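Side-chain contact in anti-restriction endonuclease (Enterobacteria phage T4, PDB 3WX4), which mimics DNA to block DNA binding by the bacterial histone-like protein H-NS and strongly inhibits the host McrA restriction endonuclease: residues E38-E43 with L75-I80. Numbering follows the deposited sequence.
Sequences EELHLE and LKTIMI
Leu40 and Ile78 mark the closest approach of helices 26-43 and 71-84 over these two short segments, their CA atoms 7.3 Å apart. The meeting rests on one side chain: the CB of Leu40 is directed toward the other helix, and its two methyls are set on different targets. CD1 of Leu40 lies against the CG1 methylene of Ile78 at 4.1 Å. The second branch, CD2 of Leu40, lies alongside the helix backbone, 4.1 Å from the CA of Ile78, and also comes to 4.2 Å from the CG2 methyl of Thr77. The leucine fork thus sits over the step between two consecutive residues. Ile78 leaves its helix obliquely to this approach; the two side chains cross at about a right angle, and CG1, anti to the carbonyl carbon (chi1 -68°), is the atom that meets the leucine. Thr77 turns its methyl into the contact, while its OG1 is hydrogen-bonded to the carbonyl O of Asp73 one turn earlier in its own helix. On the sheet side, Ile49 of strand 47-51 touches both Leu40 and Ile78, tying the two helices to the three-stranded antiparallel sheet, while Phe47 and Tyr81 add to the cover on Leu40. With about 110 Å² buried and nothing but carbon meeting across it, this is a small hydrophobic junction, held at van der Waals distance or a little beyond, without any directional bond between the segments.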
loop_
_atom_site.group_PDB
_atom_site.type_symbol
_atom_site.label_atom_id
_atom_site.label_comp_id
_atom_site.label_asym_id
_atom_site.label_seq_id
_atom_site.Cartn_x
_atom_site.Cartn_y
_atom_site.Cartn_z
ATOM N N GLU A 38 6.032 8.231 -5.986
ATOM C CA GLU A 38 5.237 9.092 -5.120
ATOM C C GLU A 38 3.835 9.306 -5.701
ATOM O O GLU A 38 2.836 9.208 -4.970
ATOM C CB GLU A 38 5.937 10.429 -4.959
ATOM C CG GLU A 38 5.144 11.397 -4.100
ATOM C CD GLU A 38 5.928 12.654 -3.916
ATOM O OE1 GLU A 38 7.051 12.563 -3.360
ATOM O OE2 GLU A 38 5.439 13.714 -4.368
ATOM N N GLU A 39 3.763 9.588 -6.998
ATOM C CA GLU A 39 2.477 9.819 -7.641
ATOM C C GLU A 39 1.621 8.576 -7.673
ATOM O O GLU A 39 0.402 8.689 -7.510
ATOM C CB GLU A 39 2.622 10.397 -9.066
ATOM C CG GLU A 39 2.964 11.893 -9.047
ATOM C CD GLU A 39 2.956 12.574 -10.446
ATOM O OE1 GLU A 39 3.267 13.814 -10.495
ATOM O OE2 GLU A 39 2.660 11.876 -11.468
ATOM N N LEU A 40 2.216 7.408 -7.887
ATOM C CA LEU A 40 1.424 6.175 -7.897
ATOM C C LEU A 40 0.811 5.956 -6.516
ATOM O O LEU A 40 -0.340 5.522 -6.395
ATOM C CB LEU A 40 2.266 4.961 -8.298
ATOM C CG LEU A 40 2.621 4.906 -9.810
ATOM C CD1 LEU A 40 3.754 3.872 -10.039
ATOM C CD2 LEU A 40 1.351 4.534 -10.666
ATOM N N HIS A 41 1.566 6.254 -5.471
ATOM C CA HIS A 41 1.041 6.104 -4.128
ATOM C C HIS A 41 -0.004 7.164 -3.799
ATOM O O HIS A 41 -0.957 6.896 -3.065
ATOM C CB HIS A 41 2.168 6.172 -3.098
ATOM C CG HIS A 41 2.945 4.902 -3.004
ATOM N ND1 HIS A 41 4.266 4.855 -2.607
ATOM C CD2 HIS A 41 2.574 3.620 -3.248
ATOM C CE1 HIS A 41 4.672 3.596 -2.604
ATOM N NE2 HIS A 41 3.664 2.825 -2.988
ATOM N N LEU A 42 0.153 8.360 -4.329
ATOM C CA LEU A 42 -0.812 9.384 -3.976
ATOM C C LEU A 42 -2.155 9.162 -4.648
ATOM O O LEU A 42 -3.196 9.423 -4.052
ATOM C CB LEU A 42 -0.264 10.788 -4.294
ATOM C CG LEU A 42 0.828 11.304 -3.330
ATOM C CD1 LEU A 42 1.379 12.655 -3.801
ATOM C CD2 LEU A 42 0.260 11.466 -1.894
ATOM N N GLU A 43 -2.129 8.603 -5.849
ATOM C CA GLU A 43 -3.343 8.398 -6.646
ATOM C C GLU A 43 -3.922 7.017 -6.690
ATOM O O GLU A 43 -4.888 6.762 -7.410
ATOM C CB GLU A 43 -3.036 8.876 -8.042
ATOM C CG GLU A 43 -2.181 10.094 -7.899
ATOM C CD GLU A 43 -2.578 11.194 -8.802
ATOM O OE1 GLU A 43 -2.051 11.202 -9.949
ATOM O OE2 GLU A 43 -3.430 12.027 -8.360
ATOM N N LEU A 75 -0.206 -3.309 -13.202
ATOM C CA LEU A 75 0.846 -3.054 -14.173
ATOM C C LEU A 75 0.405 -2.075 -15.232
ATOM O O LEU A 75 1.179 -1.263 -15.676
ATOM C CB LEU A 75 1.329 -4.368 -14.788
ATOM C CG LEU A 75 1.775 -5.377 -13.701
ATOM C CD1 LEU A 75 2.251 -6.670 -14.366
ATOM C CD2 LEU A 75 2.882 -4.799 -12.817
ATOM N N LYS A 76 -0.864 -2.121 -15.639
ATOM C CA LYS A 76 -1.329 -1.220 -16.658
ATOM C C LYS A 76 -1.283 0.193 -16.140
ATOM O O LYS A 76 -0.965 1.130 -16.876
ATOM C CB LYS A 76 -2.788 -1.520 -17.049
ATOM C CG LYS A 76 -2.989 -2.544 -18.152
ATOM C CD LYS A 76 -4.516 -2.576 -18.483
ATOM C CE LYS A 76 -4.878 -3.569 -19.604
ATOM N NZ LYS A 76 -6.392 -3.596 -19.819
ATOM N N THR A 77 -1.671 0.358 -14.882
ATOM C CA THR A 77 -1.687 1.676 -14.291
ATOM C C THR A 77 -0.233 2.199 -14.222
ATOM O O THR A 77 0.046 3.339 -14.571
ATOM C CB THR A 77 -2.286 1.621 -12.881
ATOM O OG1 THR A 77 -3.653 1.195 -12.962
ATOM C CG2 THR A 77 -2.258 3.023 -12.212
ATOM N N ILE A 78 0.674 1.355 -13.756
ATOM C CA ILE A 78 2.079 1.781 -13.651
ATOM C C ILE A 78 2.565 2.240 -15.034
ATOM O O ILE A 78 3.120 3.331 -15.179
ATOM C CB ILE A 78 2.952 0.622 -13.132
ATOM C CG1 ILE A 78 2.604 0.306 -11.675
ATOM C CG2 ILE A 78 4.481 0.993 -13.252
ATOM C CD1 ILE A 78 3.181 -1.007 -11.231
ATOM N N MET A 79 2.311 1.442 -16.072
ATOM C CA MET A 79 2.783 1.822 -17.397
ATOM C C MET A 79 2.185 3.085 -17.919
ATOM O O MET A 79 2.859 3.831 -18.620
ATOM C CB MET A 79 2.616 0.684 -18.399
ATOM C CG MET A 79 3.402 -0.551 -17.996
ATOM S SD MET A 79 5.233 -0.089 -17.760
ATOM C CE MET A 79 5.542 0.680 -19.346
ATOM N N ILE A 80 0.919 3.366 -17.597
ATOM C CA ILE A 80 0.338 4.634 -18.058
ATOM C C ILE A 80 1.170 5.806 -17.513
ATOM O O ILE A 80 1.463 6.772 -18.214
ATOM C CB ILE A 80 -1.142 4.788 -17.574
ATOM C CG1 ILE A 80 -2.059 3.970 -18.498
ATOM C CG2 ILE A 80 -1.562 6.251 -17.605
ATOM C CD1 ILE A 80 -3.424 3.597 -17.869
#